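Local structure of increased recombination centers protein 6 (Saccharomyces cerevisiae, 3UC9) at residues 116-121 with 163-168; 122-127 with 132-137; 33-38 with 112-117. The protein serves as a clathrin coat accessory factor related to small G proteins, and is also involved in gross chromosomal rearrangements and telomere healing. One frame throughout, in Å; residues are numbered along the deposited sequence.

Contact 1: residues 116-121 with 163-168; sequences KPQELL and IEFVNW
Phe165 and Leu121 approach from opposite directions, and the far end of the phenyl ring is where they meet. Leu121 uses one branch for this: CD2 lies 3.8 Å from Phe165 CZ, and the same methyl is 4.0 Å from Phe165 CE2. It also serves the neighbouring inward-facing strand residue, since Leu121 CD2 is 4.1 Å from the branch methyl CG2 of Ile163. One leucine methyl is therefore shared between two side chains two residues apart, which lie on the same side of the strand. The torsion of Leu121 allows this: CG is roughly trans to the backbone N, with chi1 skewed to -152°, and lies beside the carbonyl carbon.

Gln118 meets the ring differently, crossing Phe165 at about a right angle. Its CB supplies the aliphatic contact, 4.0 Å from Phe165 CZ. A chi1 of 58° sets CG between the backbone N and carbonyl carbon, and a further bend at chi2 folds the chain back, leaving OE1 4.2 Å from Phe165 CE1. The amide plane stands almost perpendicular to the ring, at 87°, so the two groups are not stacked. No hydrogen bond crosses between the segments, and the contact is apolar in character.

A compact turn presents these side chains: Glu119 N donates to Lys116 O at 3.0 Å, and Leu120 N to Pro117 O at the same length. Around the pair, Leu151 and Trp155 of helix 145-155 touch Phe165 and Leu121 respectively. The connection between strand 103-110 and helix 121-127 is thus packed over one face of the edge strand 163-167, as in the Rossmann-like, G-protein-type alpha/beta fold, whose mixed sheet has parallel strands at this end and crossover segments covering its faces.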
loop_
_atom_site.group_PDB
_atom_site.type_symbol
_atom_site.label_atom_id
_atom_site.label_comp_id
_atom_site.label_asym_id
_atom_site.label_seq_id
_atom_site.Cartn_x
_atom_site.Cartn_y
_atom_site.Cartn_z
ATOM N N LYS A 116 -11.095 -10.668 -1.484
ATOM C CA LYS A 116 -10.064 -11.680 -1.198
ATOM C C LYS A 116 -8.772 -11.469 -1.990
ATOM O O LYS A 116 -8.371 -12.332 -2.788
ATOM C CB LYS A 116 -10.627 -13.083 -1.445
ATOM C CG LYS A 116 -11.838 -13.415 -0.575
ATOM C CD LYS A 116 -12.182 -14.897 -0.628
ATOM C CE LYS A 116 -13.492 -15.190 0.062
ATOM N NZ LYS A 116 -14.655 -14.694 -0.723
ATOM N N PRO A 117 -8.106 -10.318 -1.778
ATOM C CA PRO A 117 -6.873 -10.041 -2.504
ATOM C C PRO A 117 -5.749 -11.042 -2.193
ATOM O O PRO A 117 -4.830 -11.197 -3.003
ATOM C CB PRO A 117 -6.499 -8.620 -2.049
ATOM C CG PRO A 117 -7.174 -8.440 -0.749
ATOM C CD PRO A 117 -8.424 -9.256 -0.804
ATOM N N GLN A 118 -5.849 -11.740 -1.056
ATOM C CA GLN A 118 -4.914 -12.818 -0.719
ATOM C C GLN A 118 -4.861 -13.949 -1.771
ATOM O O GLN A 118 -3.852 -14.640 -1.877
ATOM C CB GLN A 118 -5.213 -13.400 0.671
ATOM C CG GLN A 118 -6.621 -13.955 0.866
ATOM C CD GLN A 118 -7.630 -12.943 1.381
ATOM O OE1 GLN A 118 -7.611 -11.770 1.008
ATOM N NE2 GLN A 118 -8.535 -13.405 2.232
ATOM N N GLU A 119 -5.932 -14.114 -2.539
ATOM C CA GLU A 119 -5.986 -15.122 -3.619
ATOM C C GLU A 119 -5.137 -14.760 -4.844
ATOM O O GLU A 119 -4.777 -15.631 -5.634
ATOM C CB GLU A 119 -7.442 -15.347 -4.055
ATOM C CG GLU A 119 -8.325 -16.020 -2.998
ATOM C CD GLU A 119 -9.795 -16.150 -3.426
ATOM O OE1 GLU A 119 -10.260 -15.346 -4.266
ATOM O OE2 GLU A 119 -10.491 -17.056 -2.911
ATOM N N LEU A 120 -4.849 -13.473 -5.005
ATOM C CA LEU A 120 -4.077 -12.944 -6.130
ATOM C C LEU A 120 -2.636 -12.628 -5.724
ATOM O O LEU A 120 -1.783 -12.377 -6.581
ATOM C CB LEU A 120 -4.723 -11.650 -6.632
ATOM C CG LEU A 120 -6.218 -11.657 -6.974
ATOM C CD1 LEU A 120 -6.767 -10.224 -7.050
ATOM C CD2 LEU A 120 -6.481 -12.389 -8.264
ATOM N N LEU A 121 -2.373 -12.618 -4.416
ATOM C CA LEU A 121 -1.132 -12.059 -3.886
ATOM C C LEU A 121 0.129 -12.800 -4.352
ATOM O O LEU A 121 1.133 -12.174 -4.658
ATOM C CB LEU A 121 -1.213 -11.997 -2.354
ATOM C CG LEU A 121 -0.439 -10.954 -1.547
ATOM C CD1 LEU A 121 -0.470 -9.580 -2.178
ATOM C CD2 LEU A 121 -1.001 -10.902 -0.112
ATOM N N ILE A 163 4.873 -7.042 3.497
ATOM C CA ILE A 163 3.473 -7.247 3.129
ATOM C C ILE A 163 2.695 -7.260 4.422
ATOM O O ILE A 163 3.048 -8.001 5.334
ATOM C CB ILE A 163 3.245 -8.586 2.421
ATOM C CG1 ILE A 163 4.081 -8.678 1.147
ATOM C CG2 ILE A 163 1.750 -8.776 2.107
ATOM C CD1 ILE A 163 3.951 -9.994 0.438
ATOM N N GLU A 164 1.659 -6.439 4.516
ATOM C CA GLU A 164 0.853 -6.438 5.718
ATOM C C GLU A 164 -0.616 -6.132 5.480
ATOM O O GLU A 164 -0.966 -5.197 4.767
ATOM C CB GLU A 164 1.426 -5.461 6.738
ATOM C CG GLU A 164 1.038 -5.793 8.165
ATOM C CD GLU A 164 2.012 -5.249 9.195
ATOM O OE1 GLU A 164 3.238 -5.437 9.032
ATOM O OE2 GLU A 164 1.544 -4.638 10.173
ATOM N N PHE A 165 -1.464 -6.935 6.121
ATOM C CA PHE A 165 -2.897 -6.682 6.183
ATOM C C PHE A 165 -3.185 -5.816 7.415
ATOM O O PHE A 165 -2.666 -6.091 8.499
ATOM C CB PHE A 165 -3.671 -8.005 6.286
ATOM C CG PHE A 165 -3.614 -8.835 5.029
ATOM C CD1 PHE A 165 -4.671 -8.824 4.133
ATOM C CD2 PHE A 165 -2.496 -9.598 4.729
ATOM C CE1 PHE A 165 -4.618 -9.581 2.963
ATOM C CE2 PHE A 165 -2.441 -10.357 3.569
ATOM C CZ PHE A 165 -3.509 -10.350 2.692
ATOM N N VAL A 166 -4.000 -4.776 7.239
ATOM C CA VAL A 166 -4.322 -3.830 8.325
ATOM C C VAL A 166 -5.815 -3.491 8.308
ATOM O O VAL A 166 -6.387 -3.246 7.248
ATOM C CB VAL A 166 -3.490 -2.523 8.179
ATOM C CG1 VAL A 166 -3.845 -1.522 9.284
ATOM C CG2 VAL A 166 -1.996 -2.817 8.236
ATOM N N ASN A 167 -6.458 -3.495 9.478
ATOM C CA ASN A 167 -7.832 -3.020 9.598
ATOM C C ASN A 167 -7.859 -1.499 9.719
ATOM O O ASN A 167 -7.047 -0.923 10.446
ATOM C CB ASN A 167 -8.504 -3.621 10.839
ATOM C CG ASN A 167 -9.193 -4.938 10.569
ATOM O OD1 ASN A 167 -9.475 -5.284 9.429
ATOM N ND2 ASN A 167 -9.500 -5.679 11.645
ATOM N N TRP A 168 -8.799 -0.856 9.025
ATOM C CA TRP A 168 -9.033 0.580 9.171
ATOM C C TRP A 168 -10.531 0.904 9.228
ATOM O O TRP A 168 -11.269 0.623 8.288
ATOM C CB TRP A 168 -8.357 1.350 8.040
ATOM C CG TRP A 168 -8.536 2.837 8.134
ATOM C CD1 TRP A 168 -8.217 3.641 9.196
ATOM C CD2 TRP A 168 -9.073 3.693 7.129
ATOM N NE1 TRP A 168 -8.526 4.954 8.905
ATOM C CE2 TRP A 168 -9.056 5.011 7.643
ATOM C CE3 TRP A 168 -9.571 3.476 5.837
ATOM C CZ2 TRP A 168 -9.512 6.109 6.908
ATOM C CZ3 TRP A 168 -10.031 4.568 5.107
ATOM C CH2 TRP A 168 -9.995 5.871 5.649
#

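Contact 2: residues 122-127 with 132-137; sequences HQFMIA and TFVVLV. Unlike the reference sequence in segment 132-137: Val137 (reference Ala).
This is a buried, wholly apolar helix-on-sheet contact, made within a beta-alpha-beta crossover: helix 121-127 belongs to the connection that leads from strand 103-110 to its parallel neighbour 133-138. One methyl group of the strand carries it. Val134 CG2 meets Met125 tip to tip, 3.7 Å from Met125 SD and 4.0 Å from Met125 CE. It also sits at the edge of the Phe124 ring, near the ring plane, with Phe124 CE2 4.2 Å away.

Met125 does not start out directed at the strand; bends at chi2 (-49°) and chi3 (-55°) turn its thioether end inward. The bend at chi2 sets the sulfur at the edge of the preceding ring, in its plane, where Met125 SD is 3.8 Å from Phe124 CD2, and chi3 then places the methyl CE. Two successive helix residues therefore form one surface for the valine methyl.

Beyond the pair, Met125 reaches Ile163 of the edge strand as well as Phe159 and Asn161, while the backbone of Val134 is hydrogen-bonded to Val162 and Glu164. Phe133 points away from helix 121-127 and packs on helix 185-195, so strand 133-138 lies between helices on its two faces.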
loop_
_atom_site.group_PDB
_atom_site.type_symbol
_atom_site.label_atom_id
_atom_site.label_comp_id
_atom_site.label_asym_id
_atom_site.label_seq_id
_atom_site.Cartn_x
_atom_site.Cartn_y
_atom_site.Cartn_z
ATOM N N HIS A 122 0.094 -14.126 -4.436
ATOM C CA HIS A 122 1.281 -14.856 -4.888
ATOM C C HIS A 122 1.743 -14.388 -6.268
ATOM O O HIS A 122 2.902 -14.020 -6.462
ATOM C CB HIS A 122 1.048 -16.358 -4.903
ATOM C CG HIS A 122 2.240 -17.131 -5.372
ATOM N ND1 HIS A 122 3.319 -17.396 -4.557
ATOM C CD2 HIS A 122 2.541 -17.659 -6.582
ATOM C CE1 HIS A 122 4.226 -18.072 -5.239
ATOM N NE2 HIS A 122 3.776 -18.250 -6.470
ATOM N N GLN A 123 0.819 -14.380 -7.220
ATOM C CA GLN A 123 1.124 -13.960 -8.579
ATOM C C GLN A 123 1.486 -12.469 -8.670
ATOM O O GLN A 123 2.356 -12.088 -9.447
ATOM C CB GLN A 123 -0.070 -14.240 -9.476
ATOM C CG GLN A 123 -0.295 -15.697 -9.719
ATOM C CD GLN A 123 -1.542 -15.925 -10.528
ATOM O OE1 GLN A 123 -1.479 -16.059 -11.749
ATOM N NE2 GLN A 123 -2.694 -15.934 -9.857
ATOM N N PHE A 124 0.800 -11.640 -7.893
ATOM C CA PHE A 124 1.112 -10.221 -7.829
ATOM C C PHE A 124 2.545 -10.000 -7.346
ATOM O O PHE A 124 3.300 -9.221 -7.942
ATOM C CB PHE A 124 0.146 -9.510 -6.889
ATOM C CG PHE A 124 0.335 -8.013 -6.839
ATOM C CD1 PHE A 124 -0.197 -7.197 -7.825
ATOM C CD2 PHE A 124 1.047 -7.423 -5.809
ATOM C CE1 PHE A 124 -0.022 -5.818 -7.781
ATOM C CE2 PHE A 124 1.222 -6.051 -5.757
ATOM C CZ PHE A 124 0.691 -5.248 -6.746
ATOM N N MET A 125 2.907 -10.673 -6.257
ATOM C CA MET A 125 4.230 -10.488 -5.660
ATOM C C MET A 125 5.348 -11.001 -6.566
ATOM O O MET A 125 6.404 -10.394 -6.636
ATOM C CB MET A 125 4.301 -11.154 -4.285
ATOM C CG MET A 125 3.367 -10.559 -3.260
ATOM S SD MET A 125 3.391 -8.768 -3.093
ATOM C CE MET A 125 5.134 -8.520 -2.772
ATOM N N ILE A 126 5.120 -12.105 -7.276
ATOM C CA ILE A 126 6.103 -12.577 -8.255
ATOM C C ILE A 126 6.484 -11.472 -9.254
ATOM O O ILE A 126 7.657 -11.337 -9.625
ATOM C CB ILE A 126 5.603 -13.831 -9.035
ATOM C CG1 ILE A 126 5.414 -15.036 -8.104
ATOM C CG2 ILE A 126 6.564 -14.198 -10.158
ATOM C CD1 ILE A 126 6.564 -15.304 -7.176
ATOM N N ALA A 127 5.500 -10.688 -9.682
ATOM C CA ALA A 127 5.707 -9.635 -10.675
ATOM C C ALA A 127 6.260 -8.347 -10.059
ATOM O O ALA A 127 6.868 -7.544 -10.762
ATOM C CB ALA A 127 4.386 -9.337 -11.428
ATOM N N THR A 132 9.240 -3.249 -3.043
ATOM C CA THR A 132 7.943 -2.587 -2.925
ATOM C C THR A 132 7.168 -3.072 -1.702
ATOM O O THR A 132 6.917 -4.267 -1.556
ATOM C CB THR A 132 7.092 -2.812 -4.203
ATOM O OG1 THR A 132 7.826 -2.382 -5.365
ATOM C CG2 THR A 132 5.797 -2.045 -4.149
ATOM N N PHE A 133 6.774 -2.163 -0.816
ATOM C CA PHE A 133 5.870 -2.573 0.260
ATOM C C PHE A 133 4.436 -2.752 -0.274
ATOM O O PHE A 133 4.016 -2.078 -1.228
ATOM C CB PHE A 133 5.946 -1.636 1.482
ATOM C CG PHE A 133 5.312 -0.269 1.304
ATOM C CD1 PHE A 133 3.933 -0.104 1.345
ATOM C CD2 PHE A 133 6.103 0.865 1.187
ATOM C CE1 PHE A 133 3.357 1.163 1.232
ATOM C CE2 PHE A 133 5.532 2.135 1.068
ATOM C CZ PHE A 133 4.161 2.278 1.087
ATOM N N VAL A 134 3.694 -3.684 0.320
ATOM C CA VAL A 134 2.301 -3.929 -0.069
ATOM C C VAL A 134 1.439 -3.991 1.174
ATOM O O VAL A 134 1.619 -4.879 2.013
ATOM C CB VAL A 134 2.133 -5.238 -0.845
ATOM C CG1 VAL A 134 0.671 -5.409 -1.230
ATOM C CG2 VAL A 134 3.027 -5.239 -2.096
ATOM N N VAL A 135 0.529 -3.034 1.292
ATOM C CA VAL A 135 -0.390 -2.970 2.427
ATOM C C VAL A 135 -1.797 -3.164 1.914
ATOM O O VAL A 135 -2.242 -2.450 1.018
ATOM C CB VAL A 135 -0.300 -1.633 3.158
ATOM C CG1 VAL A 135 -1.340 -1.572 4.306
ATOM C CG2 VAL A 135 1.131 -1.400 3.684
ATOM N N LEU A 136 -2.493 -4.140 2.491
ATOM C CA LEU A 136 -3.872 -4.424 2.162
ATOM C C LEU A 136 -4.710 -3.929 3.324
ATOM O O LEU A 136 -4.634 -4.466 4.438
ATOM C CB LEU A 136 -4.080 -5.911 1.950
ATOM C CG LEU A 136 -3.229 -6.504 0.819
ATOM C CD1 LEU A 136 -1.857 -6.965 1.318
ATOM C CD2 LEU A 136 -3.958 -7.652 0.169
ATOM N N VAL A 137 -5.480 -2.880 3.054
ATOM C CA VAL A 137 -6.254 -2.195 4.071
ATOM C C VAL A 137 -7.685 -2.685 4.002
ATOM O O VAL A 137 -8.378 -2.459 3.016
ATOM C CB VAL A 137 -6.202 -0.674 3.875
ATOM C CG1 VAL A 137 -7.064 0.024 4.926
ATOM C CG2 VAL A 137 -4.763 -0.168 3.929
#

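Contact 3: residues 33-38 with 112-117; sequences LSDHPH and IRQTKP
A chi1 of 47° places the carboxylate of Asp35 between its backbone N and carbonyl carbon, and a chi1 of 59° does the same for OG1 of Thr115, leaving the methyl CG2 beside the threonine N and directed at the aspartate. The two side chains come from opposite directions, and Thr115 CG2 stops 3.5 Å from Asp35 OD2. This is a contact of a methyl with a carboxylate oxygen, not a hydrogen bond.

The polar ends are joined indirectly. Thr110 OG1 is hydrogen-bonded both to Asp35 OD1 and to Thr115 OG1, linking Asp35 with the short helix 112-115. At the other carboxylate oxygen, a water molecule donates to Asp35 OD2 at 2.7 Å and to Gln114 OE1 at 3.0 Å. Gln114, extended beyond CG, brings its amide oxygen to 4.1 Å from Asp35 OD2, with the amide and carboxylate planes turned 89° apart.

The helix end is closed by its own bonds: Lys116 N donates to Ile112 O at 2.9 Å, and Lys116 NZ reaches back to Arg113 O at 3.1 Å. On the other segment, His38 N donates to Asp35 O at 2.9 Å within the turn. This turn corresponds in position to the phosphate-binding loop of small G proteins, though no nucleotide is bound here.

Because Asp35 OD2 and Gln114 OE1 are both acceptors, they cannot bond directly; the water spends its two protons on them, which probably eases the repulsion between the oxygens and bridges the segments at this partly exposed border.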
loop_
_atom_site.group_PDB
_atom_site.type_symbol
_atom_site.label_atom_id
_atom_site.label_comp_id
_atom_site.label_asym_id
_atom_site.label_seq_id
_atom_site.Cartn_x
_atom_site.Cartn_y
_atom_site.Cartn_z
ATOM N N LEU A 33 -4.926 2.229 -4.381
ATOM C CA LEU A 33 -5.938 1.622 -5.232
ATOM C C LEU A 33 -7.137 1.194 -4.379
ATOM O O LEU A 33 -6.966 0.764 -3.233
ATOM C CB LEU A 33 -5.342 0.393 -5.920
ATOM C CG LEU A 33 -6.245 -0.485 -6.794
ATOM C CD1 LEU A 33 -6.577 0.240 -8.089
ATOM C CD2 LEU A 33 -5.607 -1.857 -7.074
ATOM N N SER A 34 -8.340 1.321 -4.937
ATOM C CA SER A 34 -9.529 0.687 -4.361
ATOM C C SER A 34 -10.417 0.150 -5.463
ATOM O O SER A 34 -10.375 0.643 -6.589
ATOM C CB SER A 34 -10.317 1.675 -3.505
ATOM O OG SER A 34 -10.899 2.706 -4.288
ATOM N N ASP A 35 -11.210 -0.873 -5.156
ATOM C CA ASP A 35 -12.334 -1.191 -6.028
ATOM C C ASP A 35 -13.401 -0.097 -5.863
ATOM O O ASP A 35 -13.459 0.589 -4.819
ATOM C CB ASP A 35 -12.895 -2.615 -5.833
ATOM C CG ASP A 35 -13.122 -2.991 -4.378
ATOM O OD1 ASP A 35 -12.215 -2.783 -3.549
ATOM O OD2 ASP A 35 -14.200 -3.546 -4.073
ATOM N N HIS A 36 -14.231 0.056 -6.890
ATOM C CA HIS A 36 -15.131 1.214 -7.021
ATOM C C HIS A 36 -15.983 1.543 -5.799
ATOM O O HIS A 36 -16.118 2.717 -5.464
ATOM C CB HIS A 36 -16.046 1.079 -8.243
ATOM C CG HIS A 36 -15.372 1.385 -9.544
ATOM N ND1 HIS A 36 -14.444 2.394 -9.686
ATOM C CD2 HIS A 36 -15.521 0.835 -10.773
ATOM C CE1 HIS A 36 -14.026 2.431 -10.940
ATOM N NE2 HIS A 36 -14.662 1.492 -11.620
ATOM N N PRO A 37 -16.569 0.523 -5.133
ATOM C CA PRO A 37 -17.411 0.851 -3.986
ATOM C C PRO A 37 -16.690 1.554 -2.846
ATOM O O PRO A 37 -17.344 2.208 -2.041
ATOM C CB PRO A 37 -17.930 -0.518 -3.515
ATOM C CG PRO A 37 -17.851 -1.394 -4.716
ATOM C CD PRO A 37 -16.661 -0.902 -5.496
ATOM N N HIS A 38 -15.363 1.423 -2.767
ATOM C CA HIS A 38 -14.599 2.031 -1.673
ATOM C C HIS A 38 -13.814 3.274 -2.084
ATOM O O HIS A 38 -12.899 3.684 -1.379
ATOM C CB HIS A 38 -13.686 0.981 -1.039
ATOM C CG HIS A 38 -14.393 -0.302 -0.753
ATOM N ND1 HIS A 38 -15.419 -0.399 0.164
ATOM C CD2 HIS A 38 -14.274 -1.525 -1.318
ATOM C CE1 HIS A 38 -15.879 -1.639 0.171
ATOM N NE2 HIS A 38 -15.204 -2.340 -0.726
ATOM N N ILE A 112 -11.900 -7.112 2.341
ATOM C CA ILE A 112 -11.131 -8.312 2.002
ATOM C C ILE A 112 -11.963 -9.594 1.990
ATOM O O ILE A 112 -11.557 -10.580 1.379
ATOM C CB ILE A 112 -9.865 -8.506 2.893
ATOM C CG1 ILE A 112 -10.238 -8.852 4.335
ATOM C CG2 ILE A 112 -8.981 -7.275 2.831
ATOM C CD1 ILE A 112 -9.044 -9.237 5.187
ATOM N N ARG A 113 -13.110 -9.586 2.662
ATOM C CA ARG A 113 -14.039 -10.715 2.584
ATOM C C ARG A 113 -14.678 -10.814 1.200
ATOM O O ARG A 113 -14.933 -11.914 0.709
ATOM C CB ARG A 113 -15.135 -10.602 3.641
ATOM C CG ARG A 113 -14.701 -11.010 5.043
ATOM C CD ARG A 113 -15.911 -11.235 5.912
ATOM N NE ARG A 113 -15.591 -11.347 7.336
ATOM C CZ ARG A 113 -15.276 -12.473 7.978
ATOM N NH1 ARG A 113 -15.204 -13.641 7.338
ATOM N NH2 ARG A 113 -15.024 -12.430 9.282
ATOM N N GLN A 114 -14.941 -9.662 0.588
ATOM C CA GLN A 114 -15.571 -9.599 -0.733
ATOM C C GLN A 114 -14.565 -9.843 -1.856
ATOM O O GLN A 114 -14.842 -10.604 -2.794
ATOM C CB GLN A 114 -16.241 -8.229 -0.914
ATOM C CG GLN A 114 -16.924 -7.979 -2.263
ATOM C CD GLN A 114 -17.443 -6.540 -2.400
ATOM O OE1 GLN A 114 -17.463 -5.967 -3.494
ATOM N NE2 GLN A 114 -17.851 -5.953 -1.283
ATOM N N THR A 115 -13.410 -9.188 -1.773
ATOM C CA THR A 115 -12.447 -9.180 -2.881
ATOM C C THR A 115 -11.302 -10.180 -2.707
ATOM O O THR A 115 -10.623 -10.509 -3.681
ATOM C CB THR A 115 -11.872 -7.758 -3.120
ATOM O OG1 THR A 115 -11.219 -7.294 -1.937
ATOM C CG2 THR A 115 -12.994 -6.792 -3.474
ATOM N N LYS A 116 -11.095 -10.668 -1.484
ATOM C CA LYS A 116 -10.064 -11.680 -1.198
ATOM C C LYS A 116 -8.772 -11.469 -1.990
ATOM O O LYS A 116 -8.371 -12.332 -2.788
ATOM C CB LYS A 116 -10.627 -13.083 -1.445
ATOM C CG LYS A 116 -11.838 -13.415 -0.575
ATOM C CD LYS A 116 -12.182 -14.897 -0.628
ATOM C CE LYS A 116 -13.492 -15.190 0.062
ATOM N NZ LYS A 116 -14.655 -14.694 -0.723
ATOM N N PRO A 117 -8.106 -10.318 -1.778
ATOM C CA PRO A 117 -6.873 -10.041 -2.504
ATOM C C PRO A 117 -5.749 -11.042 -2.193
ATOM O O PRO A 117 -4.830 -11.197 -3.003
ATOM C CB PRO A 117 -6.499 -8.620 -2.049
ATOM C CG PRO A 117 -7.174 -8.440 -0.749
ATOM C CD PRO A 117 -8.424 -9.256 -0.804
HETATM O O HOH W 1 -16.148 -4.468 -5.770
#

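Contacts 1 and 3 share Lys116 and Pro117, with centres about 10 Å apart, so the chain leaving helix 112-115 passes directly from one to the other. Contact 2 is nested in the loop that contact 1 closes; their centres lie about 8 Å apart, and their strands are neighbours, with Val166 N 2.9 Å from Leu136 O and Glu164 O 2.9 Å from Leu136 N. Leu136 of contact 2 touches both segments of contact 1: its CD2 is 3.4 Å from Pro117 CG and 3.5 Å from Phe165 CE1. Contacts 2 and 3 are about 15 Å apart between centres, the first apolar and buried, the second polar and water-bridged beside Asp35.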